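LP04448p (Drosophila melanogaster, PDB 2QK2) probably binds tubulin through its TOG domain, a HEAT-repeat module of a protein of the XMAP215 family that tracks microtubule plus ends. Local coordinates at residues 72-77 with 112-117; 80-85 with 119-124; 195-200 with 225-230. One frame throughout, in Å; residues are numbered along the deposited sequence.

Interaction 1 of 3, residues 72-77 with 112-117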
loop_
_atom_site.group_PDB
_atom_site.type_symbol
_atom_site.label_atom_id
_atom_site.label_comp_id
_atom_site.label_asym_id
_atom_site.label_seq_id
_atom_site.Cartn_x
_atom_site.Cartn_y
_atom_site.Cartn_z
ATOM N N VAL A 72 -12.024 -5.233 13.658
ATOM C CA VAL A 72 -13.053 -5.280 12.626
ATOM C C VAL A 72 -13.201 -3.878 12.015
ATOM O O VAL A 72 -13.401 -3.728 10.807
ATOM C CB VAL A 72 -14.412 -5.741 13.203
ATOM C CG1 VAL A 72 -15.527 -5.440 12.221
ATOM C CG2 VAL A 72 -14.363 -7.236 13.485
ATOM N N LEU A 73 -13.098 -2.862 12.864
ATOM C CA LEU A 73 -13.199 -1.471 12.427
ATOM C C LEU A 73 -11.948 -1.073 11.636
ATOM O O LEU A 73 -12.031 -0.342 10.655
ATOM C CB LEU A 73 -13.380 -0.558 13.643
ATOM C CG LEU A 73 -14.818 -0.125 13.973
ATOM C CD1 LEU A 73 -15.814 -1.213 13.611
ATOM C CD2 LEU A 73 -14.906 0.241 15.447
ATOM N N VAL A 74 -10.789 -1.561 12.068
ATOM C CA VAL A 74 -9.542 -1.274 11.374
ATOM C C VAL A 74 -9.637 -1.800 9.940
ATOM O O VAL A 74 -9.328 -1.078 8.988
ATOM C CB VAL A 74 -8.347 -1.927 12.091
ATOM C CG1 VAL A 74 -7.081 -1.795 11.246
ATOM C CG2 VAL A 74 -8.146 -1.256 13.451
ATOM N N ALA A 75 -10.090 -3.045 9.786
ATOM C CA ALA A 75 -10.234 -3.653 8.459
ATOM C C ALA A 75 -11.230 -2.887 7.599
ATOM O O ALA A 75 -10.980 -2.649 6.417
ATOM C CB ALA A 75 -10.684 -5.117 8.584
HETATM N N MSE A 76 -12.367 -2.513 8.181
HETATM C CA MSE A 76 -13.373 -1.765 7.422
HETATM C C MSE A 76 -12.818 -0.412 6.970
HETATM O O MSE A 76 -13.056 0.022 5.841
HETATM C CB MSE A 76 -14.631 -1.522 8.265
HETATM C CG MSE A 76 -15.466 -2.766 8.589
HETATM SE SE MSE A 76 -17.035 -2.225 9.635
HETATM C CE MSE A 76 -18.147 -1.567 8.212
ATOM N N ALA A 77 -12.099 0.259 7.864
ATOM C CA ALA A 77 -11.516 1.559 7.548
ATOM C C ALA A 77 -10.447 1.405 6.461
ATOM O O ALA A 77 -10.307 2.263 5.588
ATOM C CB ALA A 77 -10.916 2.185 8.809
ATOM N N PRO A 112 -4.938 -11.683 9.648
ATOM C CA PRO A 112 -5.038 -11.735 8.185
ATOM C C PRO A 112 -6.069 -10.828 7.515
ATOM O O PRO A 112 -5.811 -10.281 6.438
ATOM C CB PRO A 112 -5.284 -13.222 7.906
ATOM C CG PRO A 112 -5.976 -13.691 9.151
ATOM C CD PRO A 112 -5.175 -13.016 10.232
ATOM N N ASN A 113 -7.233 -10.663 8.134
ATOM C CA ASN A 113 -8.260 -9.811 7.545
ATOM C C ASN A 113 -7.835 -8.351 7.519
ATOM O O ASN A 113 -8.158 -7.625 6.580
ATOM C CB ASN A 113 -9.574 -9.979 8.295
ATOM C CG ASN A 113 -10.129 -11.374 8.145
ATOM O OD1 ASN A 113 -9.583 -12.335 8.698
ATOM N ND2 ASN A 113 -11.204 -11.504 7.373
ATOM N N VAL A 114 -7.109 -7.929 8.549
ATOM C CA VAL A 114 -6.613 -6.564 8.618
ATOM C C VAL A 114 -5.488 -6.423 7.594
ATOM O O VAL A 114 -5.426 -5.433 6.864
ATOM C CB VAL A 114 -6.063 -6.229 10.020
ATOM C CG1 VAL A 114 -5.309 -4.893 9.988
ATOM C CG2 VAL A 114 -7.205 -6.145 11.015
ATOM N N VAL A 115 -4.606 -7.420 7.539
ATOM C CA VAL A 115 -3.489 -7.394 6.603
ATOM C C VAL A 115 -3.982 -7.239 5.163
ATOM O O VAL A 115 -3.453 -6.422 4.403
ATOM C CB VAL A 115 -2.617 -8.678 6.727
ATOM C CG1 VAL A 115 -1.566 -8.711 5.619
ATOM C CG2 VAL A 115 -1.919 -8.703 8.091
ATOM N N THR A 116 -4.998 -8.008 4.792
ATOM C CA THR A 116 -5.550 -7.927 3.444
ATOM C C THR A 116 -6.072 -6.516 3.137
ATOM O O THR A 116 -5.807 -5.967 2.065
ATOM C CB THR A 116 -6.700 -8.937 3.259
ATOM O OG1 THR A 116 -6.192 -10.264 3.435
ATOM C CG2 THR A 116 -7.310 -8.814 1.869
ATOM N N ALA A 117 -6.806 -5.935 4.082
ATOM C CA ALA A 117 -7.355 -4.593 3.905
ATOM C C ALA A 117 -6.235 -3.551 3.823
ATOM O O ALA A 117 -6.300 -2.630 3.008
ATOM C CB ALA A 117 -8.307 -4.256 5.055
#
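V74 and V114 meet through one methyl each, CG1 against CG1 at 3.8 Å, and their side chains cross at a slant between helices 71-88 and 112-126. The two valines share a rotamer: in V74 the CG1 branch stands opposite the backbone N (chi1 172°), and V114 repeats this with chi1 169°. In each residue the branch so placed is the one that does the touching. The second methyl of V114, CG2, faces A75 instead, 4.4 Å from A75 CB, a loose apolar contact.

A75 sits where the backbones come nearest, its CA 4.6 Å from V114 CA. Its methyl rests over the first turn of helix 112-126, with CB 4.1 Å from N113 O. One turn further along that helix A117 turns its methyl toward helix 71-88: A117 CB lies 3.4 Å from the carbonyl oxygen A75 O, while the two methyls, A75 CB and A117 CB, stay 4.3 Å apart. With alanines A75 and A117 at the interface the segment axes approach to 8.3 Å, running nearly parallel at 19°.

The valine pair is extended by loop residues, since V74 also touches K106 and V114 touches E109. On its other side helix 71-88 is backed by two helices: A77 packs on V64 and I65 of helix 55-67, and M76 on L36 and E37 of helix 29-45.

This is side-by-side packing of near-parallel helices, as in a HEAT-repeat array. Its chemistry is apolar, methyl against methyl or, as with A117 CB and A75 O, methyl against backbone, so the contact depends on shape and on burial of apolar surface.

Interaction 2 of 3, residues 80-85 with 119-124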
loop_
_atom_site.group_PDB
_atom_site.type_symbol
_atom_site.label_atom_id
_atom_site.label_comp_id
_atom_site.label_asym_id
_atom_site.label_seq_id
_atom_site.Cartn_x
_atom_site.Cartn_y
_atom_site.Cartn_z
ATOM N N CYS A 80 -12.335 0.881 3.152
ATOM C CA CYS A 80 -12.887 2.155 2.693
ATOM C C CYS A 80 -11.801 3.062 2.109
ATOM O O CYS A 80 -12.026 3.735 1.105
ATOM C CB CYS A 80 -13.582 2.885 3.847
ATOM S SG CYS A 80 -15.199 2.211 4.298
ATOM N N LEU A 81 -10.628 3.081 2.739
ATOM C CA LEU A 81 -9.531 3.914 2.269
ATOM C C LEU A 81 -9.071 3.438 0.889
ATOM O O LEU A 81 -8.769 4.247 0.006
ATOM C CB LEU A 81 -8.365 3.870 3.262
ATOM C CG LEU A 81 -7.194 4.822 2.989
ATOM C CD1 LEU A 81 -7.685 6.267 2.936
ATOM C CD2 LEU A 81 -6.152 4.662 4.080
ATOM N N ALA A 82 -9.037 2.122 0.711
ATOM C CA ALA A 82 -8.638 1.530 -0.563
ATOM C C ALA A 82 -9.624 1.927 -1.662
ATOM O O ALA A 82 -9.220 2.347 -2.743
ATOM C CB ALA A 82 -8.582 0.004 -0.439
ATOM N N LEU A 83 -10.919 1.805 -1.380
ATOM C CA LEU A 83 -11.936 2.151 -2.368
ATOM C C LEU A 83 -11.911 3.642 -2.673
ATOM O O LEU A 83 -12.132 4.054 -3.814
ATOM C CB LEU A 83 -13.328 1.737 -1.880
ATOM C CG LEU A 83 -13.538 0.228 -1.687
ATOM C CD1 LEU A 83 -14.876 -0.031 -1.012
ATOM C CD2 LEU A 83 -13.470 -0.476 -3.027
ATOM N N LEU A 84 -11.632 4.450 -1.657
ATOM C CA LEU A 84 -11.568 5.890 -1.848
ATOM C C LEU A 84 -10.385 6.220 -2.768
ATOM O O LEU A 84 -10.514 7.007 -3.712
ATOM C CB LEU A 84 -11.400 6.596 -0.497
ATOM C CG LEU A 84 -11.263 8.125 -0.506
ATOM C CD1 LEU A 84 -12.535 8.764 -1.067
ATOM C CD2 LEU A 84 -11.000 8.618 0.916
ATOM N N ALA A 85 -9.232 5.612 -2.497
ATOM C CA ALA A 85 -8.048 5.866 -3.312
ATOM C C ALA A 85 -8.268 5.401 -4.754
ATOM O O ALA A 85 -7.807 6.048 -5.690
ATOM C CB ALA A 85 -6.829 5.176 -2.708
ATOM N N ARG A 119 -3.130 -4.045 2.805
ATOM C CA ARG A 119 -2.452 -4.211 1.521
ATOM C C ARG A 119 -3.261 -3.529 0.422
ATOM O O ARG A 119 -2.716 -2.791 -0.393
ATOM C CB ARG A 119 -2.289 -5.692 1.176
ATOM C CG ARG A 119 -1.261 -6.432 2.015
ATOM C CD ARG A 119 -1.150 -7.889 1.566
ATOM N NE ARG A 119 -0.186 -8.634 2.371
ATOM C CZ ARG A 119 -0.013 -9.951 2.294
ATOM N NH1 ARG A 119 -0.739 -10.665 1.442
ATOM N NH2 ARG A 119 0.868 -10.557 3.079
ATOM N N GLU A 120 -4.565 -3.784 0.399
ATOM C CA GLU A 120 -5.424 -3.175 -0.610
ATOM C C GLU A 120 -5.326 -1.659 -0.552
ATOM O O GLU A 120 -5.216 -0.993 -1.581
ATOM C CB GLU A 120 -6.880 -3.583 -0.402
ATOM C CG GLU A 120 -7.193 -4.991 -0.821
ATOM C CD GLU A 120 -8.658 -5.325 -0.624
ATOM O OE1 GLU A 120 -9.513 -4.537 -1.089
ATOM O OE2 GLU A 120 -8.956 -6.372 -0.013
ATOM N N ALA A 121 -5.356 -1.121 0.662
ATOM C CA ALA A 121 -5.287 0.319 0.847
ATOM C C ALA A 121 -3.966 0.906 0.378
ATOM O O ALA A 121 -3.955 1.837 -0.428
ATOM C CB ALA A 121 -5.527 0.680 2.316
ATOM N N ILE A 122 -2.849 0.375 0.866
ATOM C CA ILE A 122 -1.572 0.935 0.456
ATOM C C ILE A 122 -1.305 0.732 -1.036
ATOM O O ILE A 122 -0.669 1.576 -1.673
ATOM C CB ILE A 122 -0.395 0.391 1.322
ATOM C CG1 ILE A 122 0.819 1.310 1.157
ATOM C CG2 ILE A 122 -0.035 -1.035 0.925
ATOM C CD1 ILE A 122 1.896 1.077 2.182
ATOM N N ASP A 123 -1.813 -0.359 -1.606
ATOM C CA ASP A 123 -1.623 -0.615 -3.032
ATOM C C ASP A 123 -2.405 0.405 -3.879
ATOM O O ASP A 123 -1.881 0.952 -4.856
ATOM C CB ASP A 123 -2.069 -2.041 -3.395
ATOM C CG ASP A 123 -1.081 -3.119 -2.912
ATOM O OD1 ASP A 123 -0.033 -2.776 -2.322
ATOM O OD2 ASP A 123 -1.359 -4.316 -3.128
ATOM N N ALA A 124 -3.656 0.659 -3.502
ATOM C CA ALA A 124 -4.481 1.613 -4.232
ATOM C C ALA A 124 -3.869 3.006 -4.115
ATOM O O ALA A 124 -3.861 3.773 -5.069
ATOM C CB ALA A 124 -5.908 1.607 -3.675
HETATM O O HOH W 1 -5.318 5.416 -6.726
#
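A82 drives its methyl into the backbone of helix 112-126, with A82 CB 3.6 Å from A121 CA. The methyl of A121 comes back alongside rather than head on: A121 CB is 4.1 Å from A82 N, so each alanine lies against the other's main chain. This is the point of nearest backbone approach, A82 CA to A121 CA being 3.8 Å.

One turn on, the pattern changes. A85 and A124 both point toward the facing helix, and their methyls meet directly, A85 CB to A124 CB at 3.8 Å. A124 CB also lies 3.5 Å from A82 O, so it sits beside the carbonyl oxygen of A82, one turn before A85 on the facing helix. Beyond this pair a water donates to both A85 O and A124 O and bridges the two backbones.

Larger side chains flank the row of alanines. L81 contributes its CB, which touches A121 CB, while its side chain also packs on F92 and I65. At the other edge E120 lays its CB 4.0 Å from A82 CB. Its chain is extended beyond CG, and the carboxylate at its end forms a salt bridge with K79, so the polar tip is engaged beside the alanine row. On the far side of helix 112-126 there are two more salt bridges, R119 with E152 and D123 with R159, both of helix 147-161.

With alanines filling the centre of the interface the segment axes close to 7.6 Å, at 23°. Such near-parallel packing of neighbouring helices within one layer is characteristic of HEAT-repeat folds, and here alanines make it a close one, as part of the paddle-like TOG domain.

Interaction 3 of 3, residues 195-200 with 225-230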
loop_
_atom_site.group_PDB
_atom_site.type_symbol
_atom_site.label_atom_id
_atom_site.label_comp_id
_atom_site.label_asym_id
_atom_site.label_seq_id
_atom_site.Cartn_x
_atom_site.Cartn_y
_atom_site.Cartn_z
ATOM N N SER A 195 10.297 -12.348 1.895
ATOM C CA SER A 195 9.656 -11.151 1.359
ATOM C C SER A 195 10.691 -10.270 0.663
ATOM O O SER A 195 10.435 -9.728 -0.412
ATOM C CB SER A 195 8.964 -10.380 2.485
ATOM O OG SER A 195 7.912 -11.154 3.043
ATOM N N SER A 196 11.867 -10.142 1.267
ATOM C CA SER A 196 12.924 -9.334 0.674
ATOM C C SER A 196 13.384 -9.946 -0.648
ATOM O O SER A 196 13.675 -9.227 -1.606
ATOM C CB SER A 196 14.113 -9.226 1.629
ATOM O OG SER A 196 13.719 -8.625 2.850
ATOM N N ALA A 197 13.457 -11.274 -0.694
ATOM C CA ALA A 197 13.874 -11.964 -1.910
ATOM C C ALA A 197 12.848 -11.718 -3.014
ATOM O O ALA A 197 13.210 -11.525 -4.177
ATOM C CB ALA A 197 14.007 -13.472 -1.649
ATOM N N GLU A 198 11.568 -11.733 -2.649
ATOM C CA GLU A 198 10.505 -11.511 -3.628
ATOM C C GLU A 198 10.589 -10.108 -4.219
ATOM O O GLU A 198 10.416 -9.920 -5.425
ATOM C CB GLU A 198 9.129 -11.721 -2.991
ATOM C CG GLU A 198 8.009 -11.810 -4.020
ATOM C CD GLU A 198 6.681 -12.225 -3.414
ATOM O OE1 GLU A 198 6.684 -12.933 -2.387
ATOM O OE2 GLU A 198 5.632 -11.862 -3.979
ATOM N N ALA A 199 10.873 -9.126 -3.370
ATOM C CA ALA A 199 10.987 -7.743 -3.815
ATOM C C ALA A 199 12.202 -7.581 -4.727
ATOM O O ALA A 199 12.133 -6.918 -5.770
ATOM C CB ALA A 199 11.110 -6.810 -2.605
ATOM N N LEU A 200 13.316 -8.183 -4.323
ATOM C CA LEU A 200 14.552 -8.110 -5.097
ATOM C C LEU A 200 14.383 -8.775 -6.463
ATOM O O LEU A 200 14.834 -8.246 -7.480
ATOM C CB LEU A 200 15.694 -8.786 -4.330
ATOM C CG LEU A 200 16.754 -7.965 -3.581
ATOM C CD1 LEU A 200 16.497 -6.471 -3.688
ATOM C CD2 LEU A 200 16.791 -8.421 -2.142
ATOM N N ALA A 225 19.654 -17.608 -5.136
ATOM C CA ALA A 225 18.760 -18.613 -5.704
ATOM C C ALA A 225 17.303 -18.263 -5.400
ATOM O O ALA A 225 16.433 -18.386 -6.270
ATOM C CB ALA A 225 19.096 -19.991 -5.145
ATOM N N LYS A 226 17.038 -17.841 -4.165
ATOM C CA LYS A 226 15.683 -17.458 -3.766
ATOM C C LYS A 226 15.235 -16.285 -4.628
ATOM O O LYS A 226 14.120 -16.267 -5.146
ATOM C CB LYS A 226 15.642 -17.018 -2.305
ATOM C CG LYS A 226 15.986 -18.090 -1.309
ATOM C CD LYS A 226 15.692 -17.616 0.111
ATOM C CE LYS A 226 16.146 -18.638 1.145
ATOM N NZ LYS A 226 17.634 -18.742 1.217
ATOM N N ILE A 227 16.124 -15.306 -4.769
ATOM C CA ILE A 227 15.843 -14.121 -5.563
ATOM C C ILE A 227 15.525 -14.492 -7.012
ATOM O O ILE A 227 14.545 -14.006 -7.580
ATOM C CB ILE A 227 17.042 -13.148 -5.524
ATOM C CG1 ILE A 227 17.216 -12.613 -4.095
ATOM C CG2 ILE A 227 16.838 -12.004 -6.524
ATOM C CD1 ILE A 227 18.467 -11.774 -3.902
ATOM N N LYS A 228 16.346 -15.354 -7.611
ATOM C CA LYS A 228 16.103 -15.756 -8.997
ATOM C C LYS A 228 14.793 -16.519 -9.149
ATOM O O LYS A 228 14.112 -16.382 -10.162
ATOM C CB LYS A 228 17.273 -16.584 -9.540
ATOM C CG LYS A 228 18.211 -15.780 -10.445
ATOM C CD LYS A 228 18.644 -14.466 -9.786
ATOM C CE LYS A 228 19.575 -13.637 -10.677
ATOM N NZ LYS A 228 18.972 -13.240 -11.985
ATOM N N GLU A 229 14.436 -17.322 -8.154
ATOM C CA GLU A 229 13.176 -18.051 -8.219
ATOM C C GLU A 229 12.051 -17.025 -8.307
ATOM O O GLU A 229 11.187 -17.094 -9.186
ATOM C CB GLU A 229 12.969 -18.896 -6.967
ATOM C CG GLU A 229 13.607 -20.259 -7.017
ATOM C CD GLU A 229 13.215 -21.108 -5.826
ATOM O OE1 GLU A 229 13.706 -20.838 -4.706
ATOM O OE2 GLU A 229 12.402 -22.037 -6.013
ATOM N N CYS A 230 12.071 -16.069 -7.383
ATOM C CA CYS A 230 11.064 -15.020 -7.354
ATOM C C CYS A 230 11.098 -14.228 -8.655
ATOM O O CYS A 230 10.052 -13.882 -9.205
ATOM C CB CYS A 230 11.307 -14.093 -6.164
ATOM S SG CYS A 230 11.081 -14.898 -4.560
#
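A197 presents its methyl to helix 221-233 between two neighbours, A197 CB lying 4.0 Å from K226 CB and 4.1 Å from I227 CG1. The lysine offers only the base of its side chain, and the rest of the chain turns off from helix 190-207.

I227 spreads its branches over the other helix. CG1, opposite the carbonyl carbon (chi1 -66°), carries CD1 out to L200, where I227 CD1 is 4.1 Å from L200 CD2; CG2 approaches L200 CB at the same distance, and the two side chains cross at a slant. On the opposite flank of A197, C230 lays its sulfur on the backbone of E198, C230 SG to E198 CA 3.6 Å, and its CB lies 3.8 Å from A197 O.

Further out, I227 continues onto I204 and onto L185 of helix 171-185, and L200 reaches L181 of that same helix. Replacing I227 by an alanine would probably leave L200 without its main partner across this contact and open a gap toward L185. S195 hydrogen-bonds to S151 and S196 to T184, linking helix 190-207 to helices 147-161 and 171-185, while K228 forms a salt bridge with D209.

The segment axes come within 7.6 Å but cross at -55°; helix 221-233 lies obliquely over helix 190-207 at the C-terminal end of the HEAT-repeat array of this TOG domain.

Overall arrangement
After two short N-terminal helices, 2-5 and 20-24, the chain lays down helices 29-45 and 55-67, then helix 71-88, which supplies the first segment of both interaction 1 and interaction 2. The chain passes through helix 93-105 and returns as helix 112-126, closing both loops. Their segments alternate along the sequence, so the two contacts cross, and with centres 11 Å apart they form consecutive parts of one long helix-helix seam. Interaction 3 follows in series: helices 131-141, 147-161 and 171-185 intervene before 195-200, and a shorter loop returns at 225-230. Its centre is 25 Å from that of interaction 2, and it ties helix 221-233 to the C-terminal part of the array.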